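Local coordinates for proteinase K (Serratia sp., PDB 2B6N), which probably cleaves peptide bonds inside protein chains as a calcium-binding, subtilase-family serine endopeptidase from a cold-tolerant bacterium, its catalytic domain being the part described, at residues Trp8-Ile13 with Val87-Asn92; Asn44-Phe49 with His72-Ala77; Val94-Leu99 with Asn115-Asn120; Ser162-Cys165 with Pro169-Ala172; Leu236-Asn241 with Ala247-Leu252. All blocks are in the same frame, centred on the assembly; numbering follows the deposited sequence. Where two conformers were deposited one is given.

Interaction 1: Trp8-Ile13 with Val87-Asn92; sequences WGIDRI and VAKNVN. With CA (calcium ion), chain C.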
# COMPACT_ATOMS: atom_id res chain seq x y z
N TRP A 8 10.29 -3.20 11.64
CA TRP A 8 11.41 -3.23 10.68
C TRP A 8 11.11 -2.58 9.34
O TRP A 8 11.99 -1.93 8.77
CB TRP A 8 12.00 -4.65 10.49
CG TRP A 8 11.39 -5.48 9.37
CD1 TRP A 8 10.41 -6.43 9.51
CD2 TRP A 8 11.72 -5.44 7.97
NE1 TRP A 8 10.13 -7.00 8.29
CE2 TRP A 8 10.90 -6.39 7.32
CE3 TRP A 8 12.62 -4.68 7.20
CZ2 TRP A 8 10.96 -6.63 5.94
CZ3 TRP A 8 12.66 -4.89 5.82
CH2 TRP A 8 11.84 -5.87 5.20
N GLY A 9 9.89 -2.76 8.83
CA GLY A 9 9.53 -2.24 7.51
C GLY A 9 9.77 -0.75 7.39
O GLY A 9 10.52 -0.28 6.52
N ILE A 10 9.10 0.00 8.27
CA ILE A 10 9.25 1.46 8.28
C ILE A 10 10.69 1.87 8.69
O ILE A 10 11.19 2.86 8.19
CB ILE A 10 8.15 2.18 9.12
CG1 ILE A 10 8.26 1.85 10.61
CG2 ILE A 10 6.75 1.85 8.57
CD1 ILE A 10 7.19 2.55 11.46
N ASP A 11 11.33 1.10 9.57
CA ASP A 11 12.77 1.32 9.89
C ASP A 11 13.64 1.31 8.61
O ASP A 11 14.59 2.11 8.47
CB ASP A 11 13.25 0.23 10.88
CG ASP A 11 14.58 0.60 11.60
OD1 ASP A 11 15.19 1.65 11.30
OD2 ASP A 11 14.98 -0.20 12.47
N ARG A 12 13.33 0.40 7.69
CA ARG A 12 14.12 0.24 6.47
C ARG A 12 14.02 1.39 5.47
O ARG A 12 15.01 1.72 4.81
CB ARG A 12 13.75 -1.07 5.75
CG ARG A 12 14.58 -1.36 4.45
CD ARG A 12 16.00 -1.83 4.83
NE ARG A 12 16.98 -1.87 3.73
CZ ARG A 12 17.66 -0.82 3.27
NH1 ARG A 12 17.43 0.40 3.73
NH2 ARG A 12 18.56 -1.00 2.31
N ILE A 13 12.83 1.98 5.36
CA ILE A 13 12.54 2.89 4.25
C ILE A 13 13.20 4.27 4.38
O ILE A 13 13.43 4.94 3.37
CB ILE A 13 11.00 2.97 3.99
CG1 ILE A 13 10.44 1.58 3.66
CG2 ILE A 13 10.69 3.92 2.85
CD1 ILE A 13 11.09 0.91 2.48
N VAL A 87 3.61 4.66 8.03
CA VAL A 87 4.53 5.56 7.29
C VAL A 87 4.12 7.04 7.44
O VAL A 87 4.98 7.91 7.68
CB VAL A 87 4.58 5.17 5.78
CG1 VAL A 87 5.41 6.16 4.96
CG2 VAL A 87 5.15 3.76 5.60
N ALA A 88 2.82 7.30 7.29
CA ALA A 88 2.29 8.66 7.21
C ALA A 88 1.30 8.86 8.36
O ALA A 88 0.11 8.59 8.24
CB ALA A 88 1.58 8.87 5.86
N LYS A 89 1.84 9.33 9.48
CA LYS A 89 1.18 9.22 10.78
C LYS A 89 0.02 10.19 11.01
O LYS A 89 -0.64 10.13 12.06
CB LYS A 89 2.22 9.30 11.89
CG LYS A 89 3.31 8.20 11.76
CD LYS A 89 4.30 8.24 12.89
CE LYS A 89 5.39 7.18 12.71
NZ LYS A 89 4.92 5.76 12.87
N ASN A 90 -0.23 11.08 10.05
CA ASN A 90 -1.40 11.98 10.15
C ASN A 90 -2.30 11.96 8.91
O ASN A 90 -3.13 12.87 8.70
CB ASN A 90 -0.96 13.41 10.46
CG ASN A 90 -2.09 14.26 11.02
OD1 ASN A 90 -2.27 15.43 10.63
ND2 ASN A 90 -2.85 13.69 11.94
N VAL A 91 -2.14 10.92 8.08
CA VAL A 91 -2.96 10.78 6.88
C VAL A 91 -4.41 10.45 7.25
O VAL A 91 -4.67 9.83 8.29
CB VAL A 91 -2.39 9.69 5.92
CG1 VAL A 91 -2.70 8.28 6.41
CG2 VAL A 91 -2.89 9.89 4.48
N ASN A 92 -5.36 10.88 6.42
CA ASN A 92 -6.74 10.39 6.54
C ASN A 92 -6.86 9.04 5.85
O ASN A 92 -6.28 8.82 4.79
CB ASN A 92 -7.71 11.40 5.94
CG ASN A 92 -7.55 12.75 6.57
OD1 ASN A 92 -7.76 12.89 7.77
ND2 ASN A 92 -7.12 13.74 5.78
CA CA C . 15.75 3.55 9.94
O HOH W 1 17.33 5.55 9.61
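The calcium-carrying helix 8-13, near the N-terminus of the chain, meets the loop 87-92 through Ile10, which lies against Val87 and the end of Lys89. The branched methyl does the closest touching: Ile10 CG2 is 3.9 Å from Val87 CG2, and the two side chains run past each other in opposite senses. The longer branch serves Lys89. With CG1 set between the backbone N and the carbonyl carbon (chi1 66°) and CD1 fully extended beyond it, the terminal methyl Ile10 CD1 stops 4.2 Å from Lys89 NZ, the two chains crossing nearly at right angles. The contact here is one of packing, because the ammonium group has polar partners elsewhere: it bonds to Gln3 OE1 and to the carbonyl oxygens of Ser83 and Gly86, a grip that goes with the bend at the end of its chain (chi4 -69°). One residue on from Ile10, the helix turns to the metal. Asp11 chelates calcium with its backbone O and its carboxylate OD1, each at 2.4 Å, beside a water at 2.6 Å from the ion; Asp14, Gln15, Asp21 and Asn23 complete the site. Around the contact, Tyr24 of strand 23-25 touches both Ile10 and Lys89, Val87 also packs on Val233 and Leu236 of helix 223-240, and strand 199-202 meets the calcium helix through Pro202.

Interaction 2: Asn44-Phe49 with His72-Ala77; sequences NTHNEF and HGTHVA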
# COMPACT_ATOMS: atom_id res chain seq x y z
N ASN A 44 -12.10 0.97 12.03
CA ASN A 44 -11.93 2.42 12.17
C ASN A 44 -11.56 2.85 13.59
O ASN A 44 -10.86 3.85 13.77
CB ASN A 44 -13.18 3.19 11.73
CG ASN A 44 -13.54 2.96 10.27
OD1 ASN A 44 -14.73 2.85 9.93
ND2 ASN A 44 -12.53 2.88 9.41
N THR A 45 -12.02 2.07 14.57
CA THR A 45 -11.83 2.40 15.99
C THR A 45 -10.46 1.98 16.52
O THR A 45 -10.14 2.23 17.70
CB THR A 45 -12.91 1.74 16.86
OG1 THR A 45 -12.94 0.34 16.59
CG2 THR A 45 -14.31 2.32 16.55
N HIS A 46 -9.64 1.36 15.67
CA HIS A 46 -8.31 0.92 16.15
C HIS A 46 -7.52 2.09 16.70
O HIS A 46 -7.55 3.21 16.13
CB HIS A 46 -7.51 0.14 15.08
CG HIS A 46 -6.41 -0.70 15.66
ND1 HIS A 46 -5.25 -0.16 16.16
CD2 HIS A 46 -6.32 -2.04 15.86
CE1 HIS A 46 -4.48 -1.13 16.62
NE2 HIS A 46 -5.11 -2.28 16.46
N ASN A 47 -6.82 1.85 17.82
CA ASN A 47 -6.03 2.90 18.47
C ASN A 47 -5.00 3.53 17.52
O ASN A 47 -4.68 4.70 17.65
CB ASN A 47 -5.27 2.35 19.68
CG ASN A 47 -6.19 1.90 20.80
OD1 ASN A 47 -7.33 2.33 20.90
ND2 ASN A 47 -5.67 1.02 21.66
N GLU A 48 -4.50 2.72 16.57
CA GLU A 48 -3.55 3.21 15.55
C GLU A 48 -3.99 4.45 14.78
O GLU A 48 -3.15 5.24 14.34
CB GLU A 48 -3.17 2.09 14.57
CG GLU A 48 -2.10 1.12 15.13
CD GLU A 48 -0.79 1.81 15.42
OE1 GLU A 48 -0.04 2.11 14.47
OE2 GLU A 48 -0.52 2.06 16.62
N PHE A 49 -5.30 4.61 14.58
CA PHE A 49 -5.79 5.64 13.67
C PHE A 49 -6.18 6.94 14.35
O PHE A 49 -6.24 7.98 13.71
CB PHE A 49 -6.96 5.10 12.82
CG PHE A 49 -6.61 3.86 12.05
CD1 PHE A 49 -7.24 2.65 12.32
CD2 PHE A 49 -5.58 3.89 11.10
CE1 PHE A 49 -6.89 1.49 11.63
CE2 PHE A 49 -5.22 2.74 10.40
CZ PHE A 49 -5.87 1.54 10.66
N HIS A 72 -7.00 -8.26 7.27
CA HIS A 72 -6.09 -7.83 6.18
C HIS A 72 -6.14 -6.31 5.95
O HIS A 72 -5.11 -5.65 5.95
CB HIS A 72 -6.50 -8.59 4.91
CG HIS A 72 -5.50 -8.52 3.79
ND1 HIS A 72 -5.65 -7.67 2.72
CD2 HIS A 72 -4.39 -9.26 3.53
CE1 HIS A 72 -4.67 -7.86 1.86
NE2 HIS A 72 -3.89 -8.82 2.32
N GLY A 73 -7.33 -5.73 5.77
CA GLY A 73 -7.42 -4.30 5.48
C GLY A 73 -6.96 -3.40 6.61
O GLY A 73 -6.41 -2.33 6.37
N THR A 74 -7.23 -3.82 7.85
CA THR A 74 -6.78 -3.09 9.02
C THR A 74 -5.23 -3.07 9.11
O THR A 74 -4.63 -2.08 9.51
CB THR A 74 -7.38 -3.72 10.28
OG1 THR A 74 -8.81 -3.63 10.20
CG2 THR A 74 -6.90 -2.99 11.56
N HIS A 75 -4.61 -4.18 8.74
CA HIS A 75 -3.15 -4.33 8.79
C HIS A 75 -2.56 -3.43 7.71
O HIS A 75 -1.66 -2.65 7.97
CB HIS A 75 -2.80 -5.80 8.57
CG HIS A 75 -1.38 -6.14 8.88
ND1 HIS A 75 -0.36 -6.01 7.96
CD2 HIS A 75 -0.81 -6.63 10.00
CE1 HIS A 75 0.78 -6.38 8.51
NE2 HIS A 75 0.54 -6.77 9.75
N VAL A 76 -3.13 -3.51 6.51
CA VAL A 76 -2.67 -2.70 5.38
C VAL A 76 -2.81 -1.22 5.72
O VAL A 76 -1.87 -0.44 5.55
CB VAL A 76 -3.43 -3.08 4.08
CG1 VAL A 76 -3.16 -2.07 2.95
CG2 VAL A 76 -3.03 -4.49 3.63
N ALA A 77 -3.98 -0.84 6.27
CA ALA A 77 -4.24 0.54 6.66
C ALA A 77 -3.28 1.04 7.74
O ALA A 77 -2.81 2.19 7.68
CB ALA A 77 -5.71 0.69 7.12
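Phe49 presses its ring against Ala77 on helix 72-81, the subtilase helix that opens with His72, the predicted histidine of the charge relay. The loop carrying Phe49 joins two strands of the parallel sheet, 34-39 and 53-58. Packing is tight at the far end of the ring: Phe49 CZ lies 3.6 Å from Ala77 CB, and Phe49 CE2 meets Ala77 C in the plane of the ring at 3.7 Å. The ring thus comes edge-on to the helix backbone, its rim also facing the carbonyl oxygen of Thr74. With CG anti to its own carbonyl carbon (chi1 -56°), the aromatic group is turned toward the helix. The other half of the contact is looser. Thr74 CG2 stays 4.4 Å from His46 CD2 and is no nearer to the Phe49 ring, 4.5 Å from Phe49 CE1, and beyond these side chains the loop turns outward, with Thr45 and Asn47 exposed to solvent. Polar partners outside the contact fix its members: Thr74 OG1 bonds to Asp68 and to the backbone N of Leu43, while His46 NE2 reaches Ala216 O. On a different side of the helix from Phe49, His72 ND1 bonds to Asp39, and Val76 CG2 lies over one face of the His72 ring. Within the loop, the second ring nitrogen of His46 is used as well: Glu48 N donates to His46 ND1 over 3.0 Å, nearly straight at 169° and only 7° out of the imidazole plane.

Interaction 3: Val94-Leu99 with Asn115-Asn120; sequences VGVRVL and NWVKNN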
# COMPACT_ATOMS: atom_id res chain seq x y z
N VAL A 94 -9.52 6.05 4.51
CA VAL A 94 -10.88 5.72 4.10
C VAL A 94 -10.97 4.26 3.64
O VAL A 94 -10.32 3.85 2.67
CB VAL A 94 -11.42 6.68 3.00
CG1 VAL A 94 -12.85 6.24 2.56
CG2 VAL A 94 -11.45 8.10 3.48
N GLY A 95 -11.79 3.48 4.33
CA GLY A 95 -12.00 2.09 3.97
C GLY A 95 -12.98 1.91 2.81
O GLY A 95 -14.10 2.46 2.83
N VAL A 96 -12.54 1.18 1.80
CA VAL A 96 -13.39 0.80 0.66
C VAL A 96 -13.40 -0.72 0.65
O VAL A 96 -12.42 -1.34 0.24
CB VAL A 96 -12.89 1.41 -0.67
CG1 VAL A 96 -13.85 1.09 -1.81
CG2 VAL A 96 -12.77 2.92 -0.51
N ARG A 97 -14.48 -1.32 1.16
CA ARG A 97 -14.51 -2.77 1.35
C ARG A 97 -14.99 -3.50 0.09
O ARG A 97 -16.17 -3.39 -0.32
CB ARG A 97 -15.32 -3.15 2.60
CG ARG A 97 -15.49 -4.66 2.78
CD ARG A 97 -16.17 -5.00 4.11
NE ARG A 97 -16.20 -6.44 4.36
CZ ARG A 97 -17.30 -7.17 4.60
NH1 ARG A 97 -18.51 -6.61 4.62
NH2 ARG A 97 -17.18 -8.47 4.81
N VAL A 98 -14.07 -4.26 -0.51
CA VAL A 98 -14.38 -5.02 -1.72
C VAL A 98 -14.08 -6.51 -1.55
O VAL A 98 -14.29 -7.32 -2.47
CB VAL A 98 -13.65 -4.47 -2.97
CG1 VAL A 98 -14.01 -3.01 -3.20
CG2 VAL A 98 -12.12 -4.64 -2.87
N LEU A 99 -13.59 -6.86 -0.36
CA LEU A 99 -13.22 -8.24 -0.06
C LEU A 99 -13.97 -8.66 1.17
O LEU A 99 -14.12 -7.86 2.10
CB LEU A 99 -11.70 -8.37 0.18
CG LEU A 99 -10.77 -7.95 -0.97
CD1 LEU A 99 -9.32 -8.23 -0.60
CD2 LEU A 99 -11.17 -8.67 -2.26
N ASN A 115 -13.93 2.52 -8.93
CA ASN A 115 -14.75 3.60 -9.46
C ASN A 115 -15.20 4.50 -8.33
O ASN A 115 -15.21 5.72 -8.48
CB ASN A 115 -15.96 3.07 -10.24
CG ASN A 115 -15.57 2.40 -11.56
OD1 ASN A 115 -14.49 2.62 -12.10
ND2 ASN A 115 -16.48 1.58 -12.08
N TRP A 116 -15.56 3.91 -7.19
CA TRP A 116 -16.00 4.69 -6.03
C TRP A 116 -14.93 5.70 -5.63
O TRP A 116 -15.25 6.87 -5.41
CB TRP A 116 -16.41 3.81 -4.83
CG TRP A 116 -17.05 4.63 -3.73
CD1 TRP A 116 -18.38 4.92 -3.58
CD2 TRP A 116 -16.38 5.30 -2.67
NE1 TRP A 116 -18.58 5.71 -2.48
CE2 TRP A 116 -17.37 5.97 -1.90
CE3 TRP A 116 -15.03 5.41 -2.29
CZ2 TRP A 116 -17.05 6.72 -0.77
CZ3 TRP A 116 -14.72 6.16 -1.15
CH2 TRP A 116 -15.73 6.81 -0.41
N VAL A 117 -13.68 5.25 -5.52
CA VAL A 117 -12.56 6.17 -5.21
C VAL A 117 -12.45 7.29 -6.25
O VAL A 117 -12.35 8.47 -5.88
CB VAL A 117 -11.20 5.42 -5.05
CG1 VAL A 117 -10.03 6.42 -4.82
CG2 VAL A 117 -11.28 4.42 -3.88
N LYS A 118 -12.44 6.92 -7.54
CA LYS A 118 -12.41 7.88 -8.65
C LYS A 118 -13.49 8.96 -8.49
O LYS A 118 -13.21 10.16 -8.64
CB LYS A 118 -12.58 7.17 -10.00
CG LYS A 118 -12.59 8.13 -11.20
CD LYS A 118 -12.70 7.38 -12.50
CE LYS A 118 -14.10 6.83 -12.72
NZ LYS A 118 -14.15 5.99 -13.96
N ASN A 119 -14.70 8.54 -8.17
CA ASN A 119 -15.83 9.45 -8.11
C ASN A 119 -15.92 10.26 -6.82
O ASN A 119 -16.56 11.31 -6.81
CB ASN A 119 -17.15 8.71 -8.41
CG ASN A 119 -17.16 8.10 -9.80
OD1 ASN A 119 -16.58 8.66 -10.74
ND2 ASN A 119 -17.79 6.96 -9.94
N ASN A 120 -15.26 9.79 -5.76
CA ASN A 120 -15.43 10.37 -4.43
C ASN A 120 -14.19 11.03 -3.83
O ASN A 120 -14.31 11.82 -2.89
CB ASN A 120 -15.98 9.34 -3.47
CG ASN A 120 -17.45 9.10 -3.71
OD1 ASN A 120 -18.29 9.84 -3.21
ND2 ASN A 120 -17.76 8.10 -4.51
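Trp116 receives valine methyls on one side of its indole and an asparagine amide on the other. Val96 CG2 sits 3.8 Å from Trp116 CE3 and as close to CZ3, approaching the six-membered ring at a slant. Farther along the six-membered ring, Val94 CG1 is 4.2 Å from Trp116 CZ3, its side chain crossing the indole at about a right angle. These two valines, with Gly95 between them, project from the same side of the strand. The indole comes to them with CG anti to the backbone N (chi1 -171°), while Val117 adds a second helix residue, its CG2 lying 4.0 Å from Val96 CG2. Beyond the indole, Asn120 ND2 is placed 3.2 Å above the ring plane near its rim. It is held there by donating to Trp116 O at 2.9 Å, a bond of 161° that folds the amide back over its own helix end. The axes of strand 94-97 and helix 115-120 approach to 10.3 Å and run roughly antiparallel (143°), as expected in a beta-alpha-beta crossover. Helix 107-120 here links strand 92-97 to strand 125-129; strand 34-39 lies between these two in the sheet, and its Phe36 touches both Val94 and Trp116.

Interaction 4: Ser162-Cys165 with Pro169-Ala172; sequences SNAC and PARA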
# COMPACT_ATOMS: atom_id res chain seq x y z
N SER A 162 6.25 -15.30 -9.56
CA SER A 162 6.09 -15.33 -11.02
C SER A 162 6.18 -13.92 -11.58
O SER A 162 6.25 -12.93 -10.84
CB SER A 162 4.72 -15.92 -11.40
OG SER A 162 4.65 -17.28 -11.06
N ASN A 163 6.15 -13.82 -12.90
CA ASN A 163 6.08 -12.54 -13.58
C ASN A 163 4.77 -11.83 -13.24
O ASN A 163 3.68 -12.31 -13.58
CB ASN A 163 6.21 -12.77 -15.10
CG ASN A 163 6.32 -11.49 -15.90
OD1 ASN A 163 5.83 -10.43 -15.49
ND2 ASN A 163 6.94 -11.59 -17.07
N ALA A 164 4.88 -10.68 -12.57
CA ALA A 164 3.69 -9.91 -12.14
C ALA A 164 2.75 -9.48 -13.29
O ALA A 164 1.58 -9.16 -13.06
CB ALA A 164 4.12 -8.68 -11.34
N CYS A 165 3.28 -9.46 -14.52
CA CYS A 165 2.50 -9.00 -15.68
C CYS A 165 1.33 -9.91 -16.00
O CYS A 165 0.46 -9.56 -16.81
CB CYS A 165 3.37 -8.86 -16.94
SG CYS A 165 4.68 -7.61 -16.83
N PRO A 169 -4.76 -6.08 -10.57
CA PRO A 169 -4.27 -4.90 -11.31
C PRO A 169 -2.75 -4.73 -11.42
O PRO A 169 -2.29 -3.69 -11.91
CB PRO A 169 -4.87 -3.74 -10.51
CG PRO A 169 -4.80 -4.22 -9.09
CD PRO A 169 -5.20 -5.72 -9.21
N ALA A 170 -1.97 -5.72 -10.98
CA ALA A 170 -0.49 -5.65 -11.06
C ALA A 170 0.05 -5.15 -12.41
O ALA A 170 0.99 -4.31 -12.45
CB ALA A 170 0.16 -7.01 -10.69
N ARG A 171 -0.53 -5.63 -13.50
CA ARG A 171 -0.01 -5.31 -14.84
C ARG A 171 -0.50 -3.98 -15.36
O ARG A 171 0.02 -3.48 -16.39
CB ARG A 171 -0.38 -6.44 -15.82
CG ARG A 171 -1.85 -6.40 -16.22
CD ARG A 171 -2.25 -7.58 -17.15
NE ARG A 171 -3.52 -7.23 -17.80
CZ ARG A 171 -4.00 -7.74 -18.94
NH1 ARG A 171 -3.34 -8.66 -19.63
NH2 ARG A 171 -5.17 -7.31 -19.38
N ALA A 172 -1.51 -3.40 -14.70
CA ALA A 172 -2.13 -2.16 -15.19
C ALA A 172 -1.05 -1.10 -15.40
O ALA A 172 -0.27 -0.81 -14.50
CB ALA A 172 -3.21 -1.65 -14.23
O HOH W 2 -1.21 -10.36 -18.75
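Ala164 and Cys165 meet the turn at Ala170 and Arg171 mainly through carbonyl oxygens set against aliphatic carbons. Ala164 O is 3.5 Å from Ala170 CB, and the methyls Ala164 CB and Ala170 CB add an apolar touch at 4.3 Å. Cys165 O takes two carbons of one side chain, lying 3.4 Å from both Arg171 CB and Arg171 CD. That double approach follows from CG being tucked between the backbone N and carbonyl carbon (chi1 75°) before the chain runs out extended. Among the polar interactions, a water bridges the segments: it donates to Cys165 O at 2.7 Å and accepts from Arg171 NH1 at 2.9 Å, lying in the plane of the guanidinium group. Each segment also has its own turn. An Asx turn ties Cys165 N to Asn163 OD1, and a type I turn, entered through a cis peptide bond before Pro169, joins Ala172 N to Pro169 O. Covalently, Cys165 is tied outside the contact by its disulfide to Cys196. Outside, Arg171 NE forms a salt bridge with Asp140 of helix 137-148. Arg171 thus pairs its charge through NE while NH1 binds water, and the Cys165 side of the contact is partly solvent-mediated.

Interaction 5: Leu236-Asn241 with Ala247-Leu252; sequences LYLDEN and AQVTNL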
# COMPACT_ATOMS: atom_id res chain seq x y z
N LEU A 236 3.22 10.91 2.05
CA LEU A 236 4.27 11.85 2.50
C LEU A 236 4.61 12.88 1.43
O LEU A 236 4.70 14.08 1.71
CB LEU A 236 5.56 11.12 2.88
CG LEU A 236 5.51 10.12 4.05
CD1 LEU A 236 6.91 9.55 4.31
CD2 LEU A 236 4.96 10.75 5.31
N TYR A 237 4.80 12.40 0.20
CA TYR A 237 5.19 13.28 -0.91
C TYR A 237 4.08 14.28 -1.24
O TYR A 237 4.35 15.40 -1.62
CB TYR A 237 5.53 12.49 -2.17
CG TYR A 237 6.76 11.60 -2.11
CD1 TYR A 237 7.11 10.84 -3.22
CD2 TYR A 237 7.55 11.50 -0.96
CE1 TYR A 237 8.24 10.01 -3.21
CE2 TYR A 237 8.69 10.66 -0.93
CZ TYR A 237 9.01 9.92 -2.07
OH TYR A 237 10.09 9.07 -2.10
N LEU A 238 2.83 13.85 -1.09
CA LEU A 238 1.67 14.71 -1.39
C LEU A 238 1.38 15.72 -0.27
O LEU A 238 0.73 16.74 -0.51
CB LEU A 238 0.45 13.84 -1.70
CG LEU A 238 0.39 13.23 -3.11
CD1 LEU A 238 -0.68 12.12 -3.19
CD2 LEU A 238 0.17 14.31 -4.19
N ASP A 239 1.85 15.43 0.94
CA ASP A 239 1.86 16.39 2.04
C ASP A 239 2.93 17.45 1.73
O ASP A 239 2.66 18.66 1.77
CB ASP A 239 2.17 15.63 3.35
CG ASP A 239 2.31 16.53 4.58
OD1 ASP A 239 2.18 17.77 4.50
OD2 ASP A 239 2.56 15.96 5.67
N GLU A 240 4.14 16.99 1.41
CA GLU A 240 5.25 17.86 0.98
C GLU A 240 4.91 18.75 -0.23
O GLU A 240 5.23 19.95 -0.25
CB GLU A 240 6.47 16.99 0.66
CG GLU A 240 7.70 17.76 0.19
CD GLU A 240 8.79 16.86 -0.37
OE1 GLU A 240 8.64 15.62 -0.31
OE2 GLU A 240 9.80 17.38 -0.89
N ASN A 241 4.27 18.16 -1.25
CA ASN A 241 3.89 18.90 -2.43
C ASN A 241 2.51 18.43 -2.90
O ASN A 241 2.42 17.47 -3.65
CB ASN A 241 4.94 18.69 -3.53
CG ASN A 241 4.66 19.52 -4.79
OD1 ASN A 241 3.61 20.16 -4.93
ND2 ASN A 241 5.60 19.50 -5.72
N ALA A 247 1.49 10.84 -12.10
CA ALA A 247 2.69 10.58 -12.87
C ALA A 247 3.93 11.17 -12.18
O ALA A 247 5.00 10.56 -12.17
CB ALA A 247 2.54 11.12 -14.30
N GLN A 248 3.76 12.36 -11.60
CA GLN A 248 4.86 13.04 -10.88
C GLN A 248 5.18 12.34 -9.55
O GLN A 248 6.36 12.25 -9.18
CB GLN A 248 4.51 14.50 -10.65
CG GLN A 248 4.44 15.34 -11.94
CD GLN A 248 3.93 16.76 -11.74
OE1 GLN A 248 3.05 17.02 -10.91
NE2 GLN A 248 4.50 17.70 -12.50
N VAL A 249 4.15 11.86 -8.85
CA VAL A 249 4.37 11.00 -7.67
C VAL A 249 5.17 9.74 -8.05
O VAL A 249 6.13 9.38 -7.37
CB VAL A 249 3.05 10.64 -6.95
CG1 VAL A 249 3.32 9.64 -5.82
CG2 VAL A 249 2.38 11.93 -6.40
N THR A 250 4.77 9.07 -9.14
CA THR A 250 5.46 7.88 -9.63
C THR A 250 6.94 8.17 -9.90
O THR A 250 7.82 7.42 -9.47
CB THR A 250 4.78 7.30 -10.90
OG1 THR A 250 3.42 7.02 -10.60
CG2 THR A 250 5.46 6.01 -11.36
N ASN A 251 7.19 9.26 -10.63
CA ASN A 251 8.56 9.66 -10.95
C ASN A 251 9.41 9.98 -9.71
O ASN A 251 10.60 9.62 -9.66
CB ASN A 251 8.58 10.86 -11.90
CG ASN A 251 9.98 11.23 -12.34
OD1 ASN A 251 10.47 12.31 -12.02
ND2 ASN A 251 10.65 10.34 -13.06
N LEU A 252 8.79 10.66 -8.73
CA LEU A 252 9.49 11.05 -7.50
C LEU A 252 9.82 9.81 -6.67
O LEU A 252 10.91 9.71 -6.12
CB LEU A 252 8.66 12.03 -6.69
CG LEU A 252 9.38 12.89 -5.65
CD1 LEU A 252 10.57 13.68 -6.27
CD2 LEU A 252 8.37 13.83 -5.03
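Tyr237 and Leu252 pack together where helix 223-240, which carries the predicted catalytic Ser224 near its start, is followed by helix 246-256, two consecutive helices of the subtilase fold joined by a short loop. Leu252 CD2 comes 3.7 Å from Tyr237 CD1 at a slant to the ring, while the branch point Leu252 CG rests 3.9 Å from Tyr237 CE1. The leucine meets the CD1 and CE1 side of the phenol, with CG anti to its backbone N (chi1 -160°), and even its main chain takes part: Leu252 C is 3.8 Å from Tyr237 CE1. One turn earlier on the second helix, Val249 turns a methyl to the neighbouring residue of the first, and Val249 CG2 meets Leu238 CD2 at 3.9 Å as the two side chains cross nearly at right angles. These two pairs form the apolar first shell. Outside it, polar groups hold the ring in place. The hydroxyl of Tyr237 bonds to Phe275 O, and Arg256, farther along the second helix, makes a cation-pi contact with the ring as well as a salt bridge to Glu240. Leu238 also touches Val33, and Asp239 OD2 receives the backbone N of Asp29, so the loop before strand 34-39 meets this helix as well. Asn241 is the first residue to leave the helical conformation, yet its N still donates to Tyr237 O at 2.8 Å.

How the interactions relate
The five contacts follow the chain almost in order, except that interaction 2 falls between the two segments of interaction 1. Helix 72-81 enters interaction 2, the loop after it interaction 1, and strand 92-97 interaction 3, so a single run of chain threads all three. Interactions 1 and 5 touch where Leu236 CD2 packs on Val87 O, their centres 15 Å apart; this joins the surroundings of the calcium helix to the serine-bearing helix 223-240. Interaction 4 is remote, about 25 Å from interaction 1 and 27 Å from interaction 2 between centres, across the middle of the domain. Interaction 3 packs a helix directly on a strand of the parallel sheet; interactions 2 and 5 involve the helices bearing the predicted histidine and serine.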